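Local coordinates for protein YCAC GENE product (Escherichia coli, PDB 1YAC) that forms an octamer and is probably a hydrolase of unknown specificity, with an isochorismatase-like three-layer alpha-beta-alpha fold, at residues 7-20 / 100-113. Numbering follows the deposited sequence.
Sequences RLDKNDAAVLLVDH and VKATGKKQLIIAGV
With CG set beside its backbone N (chi1 -55°) and the chain extended beyond it (chi2 175°), Q107 lays its amide against the backbone of R7-D9 and uses both ends of it. OE1 accepts from D9 N at 2.8 Å, on a lone pair in the carbonyl plane, while NE2 donates to R7 O from above the plane of the R7 carbonyl. These two bonds fix the rotation of the amide, and L8 CD2 rests 3.6 Å from OE1. K105 instead bends at chi2 (-51°), which folds its chain back along A13 and brings NZ within 2.9 Å of N11 O. D12 OD1 takes the N-H of K106, met from above the carboxylate plane.

From there strands 13-18 and 107-112 run parallel at the centre of the sheet in the isochorismatase-family alpha-beta-alpha sandwich, joined by backbone hydrogen bonds from Q107 N on D12 O to V113 N on V18 O. L8 CD2 packs on I109 CG1 on the A13/V15 face; on the other, L16 CD2 meets V100 CG2 of helix 94-102 at 3.8 Å. At the C-terminal end G112 CA sits over the face of the H20 ring, a CH-pi contact 3.6 Å from its centroid, while H20 NE2 bonds to A139 O and D19 pairs with R84. Both polar ends of the buried Q107 amide are satisfied by neutral backbone groups, which ties the R7-D9 backbone to the start of strand 107-112.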
loop_
_atom_site.group_PDB
_atom_site.type_symbol
_atom_site.label_atom_id
_atom_site.label_comp_id
_atom_site.label_asym_id
_atom_site.label_seq_id
_atom_site.Cartn_x
_atom_site.Cartn_y
_atom_site.Cartn_z
ATOM N N ARG A 7 33.835 -1.589 -6.552
ATOM C CA ARG A 7 32.958 -2.422 -7.362
ATOM C C ARG A 7 33.345 -3.888 -7.454
ATOM O O ARG A 7 34.526 -4.240 -7.382
ATOM C CB ARG A 7 32.802 -1.826 -8.757
ATOM C CG ARG A 7 34.079 -1.630 -9.552
ATOM C CD ARG A 7 33.690 -1.285 -10.992
ATOM N NE ARG A 7 34.805 -0.850 -11.829
ATOM C CZ ARG A 7 34.680 -0.506 -13.108
ATOM N NH1 ARG A 7 33.494 -0.540 -13.702
ATOM N NH2 ARG A 7 35.745 -0.137 -13.803
ATOM N N LEU A 8 32.330 -4.736 -7.596
ATOM C CA LEU A 8 32.517 -6.175 -7.703
ATOM C C LEU A 8 33.450 -6.524 -8.843
ATOM O O LEU A 8 33.370 -5.959 -9.933
ATOM C CB LEU A 8 31.179 -6.879 -7.892
ATOM C CG LEU A 8 30.285 -6.914 -6.651
ATOM C CD1 LEU A 8 28.879 -7.429 -7.038
ATOM C CD2 LEU A 8 30.922 -7.799 -5.576
ATOM N N ASP A 9 34.343 -7.457 -8.545
ATOM C CA ASP A 9 35.360 -7.934 -9.461
ATOM C C ASP A 9 35.147 -9.442 -9.522
ATOM O O ASP A 9 35.354 -10.143 -8.536
ATOM C CB ASP A 9 36.723 -7.584 -8.864
ATOM C CG ASP A 9 37.893 -8.024 -9.726
ATOM O OD1 ASP A 9 37.734 -8.873 -10.637
ATOM O OD2 ASP A 9 39.004 -7.520 -9.455
ATOM N N LYS A 10 34.774 -9.941 -10.699
ATOM C CA LYS A 10 34.485 -11.374 -10.850
ATOM C C LYS A 10 35.658 -12.294 -10.492
ATOM O O LYS A 10 35.468 -13.487 -10.364
ATOM C CB LYS A 10 33.968 -11.708 -12.237
ATOM C CG LYS A 10 34.947 -11.466 -13.367
ATOM C CD LYS A 10 34.414 -12.042 -14.665
ATOM C CE LYS A 10 35.442 -11.876 -15.785
ATOM N NZ LYS A 10 35.094 -12.687 -17.000
ATOM N N ASN A 11 36.856 -11.728 -10.342
ATOM C CA ASN A 11 38.014 -12.499 -9.962
ATOM C C ASN A 11 38.391 -12.342 -8.496
ATOM O O ASN A 11 39.289 -13.000 -8.017
ATOM C CB ASN A 11 39.205 -12.084 -10.834
ATOM C CG ASN A 11 39.105 -12.436 -12.314
ATOM O OD1 ASN A 11 38.332 -11.913 -13.067
ATOM N ND2 ASN A 11 39.893 -13.396 -12.718
ATOM N N ASP A 12 37.669 -11.479 -7.803
ATOM C CA ASP A 12 37.961 -11.266 -6.392
ATOM C C ASP A 12 36.715 -11.326 -5.506
ATOM O O ASP A 12 36.678 -10.732 -4.421
ATOM C CB ASP A 12 38.678 -9.911 -6.177
ATOM C CG ASP A 12 39.543 -9.891 -4.938
ATOM O OD1 ASP A 12 39.785 -10.946 -4.305
ATOM O OD2 ASP A 12 39.994 -8.799 -4.592
ATOM N N ALA A 13 35.744 -12.140 -5.908
ATOM C CA ALA A 13 34.489 -12.253 -5.163
ATOM C C ALA A 13 34.015 -13.677 -4.920
ATOM O O ALA A 13 34.131 -14.537 -5.800
ATOM C CB ALA A 13 33.378 -11.472 -5.892
ATOM N N ALA A 14 33.496 -13.917 -3.720
ATOM C CA ALA A 14 32.942 -15.220 -3.367
ATOM C C ALA A 14 31.478 -14.976 -2.985
ATOM O O ALA A 14 31.097 -13.869 -2.570
ATOM C CB ALA A 14 33.692 -15.844 -2.202
ATOM N N VAL A 15 30.656 -15.999 -3.149
ATOM C CA VAL A 15 29.240 -15.885 -2.830
ATOM C C VAL A 15 28.912 -16.747 -1.620
ATOM O O VAL A 15 29.307 -17.915 -1.575
ATOM C CB VAL A 15 28.375 -16.325 -4.036
ATOM C CG1 VAL A 15 26.876 -16.294 -3.679
ATOM C CG2 VAL A 15 28.642 -15.418 -5.219
ATOM N N LEU A 16 28.246 -16.161 -0.623
ATOM C CA LEU A 16 27.849 -16.903 0.579
ATOM C C LEU A 16 26.331 -16.991 0.596
ATOM O O LEU A 16 25.652 -15.962 0.661
ATOM C CB LEU A 16 28.313 -16.201 1.868
ATOM C CG LEU A 16 29.734 -15.640 2.013
ATOM C CD1 LEU A 16 29.978 -15.234 3.467
ATOM C CD2 LEU A 16 30.775 -16.627 1.544
ATOM N N LEU A 17 25.802 -18.211 0.505
ATOM C CA LEU A 17 24.356 -18.435 0.516
ATOM C C LEU A 17 24.030 -19.035 1.879
ATOM O O LEU A 17 24.288 -20.215 2.136
ATOM C CB LEU A 17 23.954 -19.358 -0.632
ATOM C CG LEU A 17 24.349 -18.840 -2.024
ATOM C CD1 LEU A 17 23.852 -19.807 -3.100
ATOM C CD2 LEU A 17 23.753 -17.440 -2.254
ATOM N N VAL A 18 23.420 -18.218 2.731
ATOM C CA VAL A 18 23.129 -18.595 4.104
ATOM C C VAL A 18 21.686 -18.931 4.484
ATOM O O VAL A 18 20.811 -18.061 4.501
ATOM C CB VAL A 18 23.627 -17.470 5.069
ATOM C CG1 VAL A 18 23.657 -17.966 6.523
ATOM C CG2 VAL A 18 25.010 -16.951 4.635
ATOM N N ASP A 19 21.470 -20.203 4.806
ATOM C CA ASP A 19 20.188 -20.702 5.291
ATOM C C ASP A 19 18.922 -20.542 4.438
ATOM O O ASP A 19 17.841 -20.262 4.966
ATOM C CB ASP A 19 19.930 -20.163 6.704
ATOM C CG ASP A 19 21.096 -20.403 7.653
ATOM O OD1 ASP A 19 22.018 -21.177 7.322
ATOM O OD2 ASP A 19 21.104 -19.791 8.736
ATOM N N HIS A 20 19.055 -20.683 3.124
ATOM C CA HIS A 20 17.889 -20.629 2.247
ATOM C C HIS A 20 17.300 -22.040 2.379
ATOM O O HIS A 20 17.463 -22.894 1.493
ATOM C CB HIS A 20 18.300 -20.356 0.790
ATOM C CG HIS A 20 18.760 -18.949 0.530
ATOM N ND1 HIS A 20 20.095 -18.605 0.439
ATOM C CD2 HIS A 20 18.061 -17.815 0.272
ATOM C CE1 HIS A 20 20.198 -17.326 0.133
ATOM N NE2 HIS A 20 18.980 -16.819 0.027
ATOM N N VAL A 100 35.363 -19.642 3.837
ATOM C CA VAL A 100 35.321 -18.295 3.274
ATOM C C VAL A 100 36.732 -17.794 2.973
ATOM O O VAL A 100 37.021 -17.366 1.856
ATOM C CB VAL A 100 34.625 -17.292 4.220
ATOM C CG1 VAL A 100 34.756 -15.869 3.662
ATOM C CG2 VAL A 100 33.156 -17.664 4.385
ATOM N N LYS A 101 37.616 -17.885 3.959
ATOM C CA LYS A 101 38.989 -17.428 3.770
ATOM C C LYS A 101 39.746 -18.252 2.735
ATOM O O LYS A 101 40.604 -17.723 2.031
ATOM C CB LYS A 101 39.730 -17.383 5.109
ATOM C CG LYS A 101 39.162 -16.315 6.061
ATOM C CD LYS A 101 39.947 -16.206 7.351
ATOM C CE LYS A 101 39.392 -15.085 8.205
ATOM N NZ LYS A 101 40.202 -14.861 9.426
ATOM N N ALA A 102 39.393 -19.530 2.601
ATOM C CA ALA A 102 40.054 -20.412 1.639
ATOM C C ALA A 102 39.755 -20.019 0.196
ATOM O O ALA A 102 40.460 -20.441 -0.720
ATOM C CB ALA A 102 39.659 -21.863 1.873
ATOM N N THR A 103 38.684 -19.266 -0.027
ATOM C CA THR A 103 38.356 -18.844 -1.384
ATOM C C THR A 103 39.411 -17.842 -1.856
ATOM O O THR A 103 39.606 -17.659 -3.051
ATOM C CB THR A 103 36.968 -18.155 -1.478
ATOM O OG1 THR A 103 36.998 -16.905 -0.791
ATOM C CG2 THR A 103 35.871 -19.023 -0.878
ATOM N N GLY A 104 40.035 -17.163 -0.897
ATOM C CA GLY A 104 41.051 -16.174 -1.202
ATOM C C GLY A 104 40.473 -14.895 -1.779
ATOM O O GLY A 104 41.219 -14.054 -2.297
ATOM N N LYS A 105 39.154 -14.725 -1.670
ATOM C CA LYS A 105 38.472 -13.547 -2.211
ATOM C C LYS A 105 38.254 -12.450 -1.177
ATOM O O LYS A 105 37.841 -12.721 -0.054
ATOM C CB LYS A 105 37.125 -13.940 -2.835
ATOM C CG LYS A 105 37.229 -15.051 -3.874
ATOM C CD LYS A 105 38.283 -14.757 -4.915
ATOM C CE LYS A 105 38.410 -15.901 -5.892
ATOM N NZ LYS A 105 39.481 -15.643 -6.897
ATOM N N LYS A 106 38.528 -11.212 -1.584
ATOM C CA LYS A 106 38.368 -10.038 -0.731
ATOM C C LYS A 106 36.896 -9.586 -0.624
ATOM O O LYS A 106 36.478 -9.031 0.403
ATOM C CB LYS A 106 39.218 -8.904 -1.308
ATOM C CG LYS A 106 39.066 -7.537 -0.654
ATOM C CD LYS A 106 39.567 -7.541 0.743
ATOM C CE LYS A 106 39.821 -6.140 1.243
ATOM N NZ LYS A 106 40.590 -6.229 2.521
ATOM N N GLN A 107 36.133 -9.789 -1.698
ATOM C CA GLN A 107 34.737 -9.364 -1.732
ATOM C C GLN A 107 33.811 -10.531 -1.456
ATOM O O GLN A 107 33.995 -11.616 -2.005
ATOM C CB GLN A 107 34.418 -8.768 -3.098
ATOM C CG GLN A 107 35.349 -7.627 -3.496
ATOM C CD GLN A 107 35.091 -7.142 -4.901
ATOM O OE1 GLN A 107 34.565 -7.875 -5.748
ATOM N NE2 GLN A 107 35.468 -5.907 -5.168
ATOM N N LEU A 108 32.799 -10.296 -0.630
ATOM C CA LEU A 108 31.836 -11.337 -0.296
ATOM C C LEU A 108 30.449 -10.855 -0.664
ATOM O O LEU A 108 30.023 -9.783 -0.221
ATOM C CB LEU A 108 31.857 -11.649 1.201
ATOM C CG LEU A 108 33.206 -12.022 1.809
ATOM C CD1 LEU A 108 33.032 -12.357 3.306
ATOM C CD2 LEU A 108 33.785 -13.207 1.042
ATOM N N ILE A 109 29.765 -11.644 -1.483
ATOM C CA ILE A 109 28.395 -11.353 -1.916
ATOM C C ILE A 109 27.559 -12.255 -1.015
ATOM O O ILE A 109 27.646 -13.489 -1.107
ATOM C CB ILE A 109 28.211 -11.737 -3.396
ATOM C CG1 ILE A 109 29.128 -10.879 -4.267
ATOM C CG2 ILE A 109 26.748 -11.585 -3.809
ATOM C CD1 ILE A 109 29.276 -11.386 -5.682
ATOM N N ILE A 110 26.752 -11.654 -0.147
ATOM C CA ILE A 110 25.980 -12.438 0.809
ATOM C C ILE A 110 24.466 -12.304 0.676
ATOM O O ILE A 110 23.950 -11.205 0.471
ATOM C CB ILE A 110 26.362 -12.030 2.250
ATOM C CG1 ILE A 110 27.883 -11.977 2.403
ATOM C CG2 ILE A 110 25.785 -13.031 3.254
ATOM C CD1 ILE A 110 28.361 -11.530 3.801
ATOM N N ALA A 111 23.767 -13.429 0.831
ATOM C CA ALA A 111 22.303 -13.458 0.776
ATOM C C ALA A 111 21.856 -14.621 1.648
ATOM O O ALA A 111 22.621 -15.565 1.854
ATOM C CB ALA A 111 21.820 -13.644 -0.651
ATOM N N GLY A 112 20.620 -14.580 2.140
ATOM C CA GLY A 112 20.146 -15.651 3.002
ATOM C C GLY A 112 18.888 -15.297 3.772
ATOM O O GLY A 112 18.234 -14.298 3.466
ATOM N N VAL A 113 18.518 -16.130 4.743
ATOM C CA VAL A 113 17.324 -15.868 5.538
ATOM C C VAL A 113 17.533 -16.266 6.996
ATOM O O VAL A 113 18.248 -17.230 7.276
ATOM C CB VAL A 113 15.997 -16.494 4.918
ATOM C CG1 VAL A 113 16.255 -17.281 3.648
ATOM C CG2 VAL A 113 15.198 -17.303 5.939
#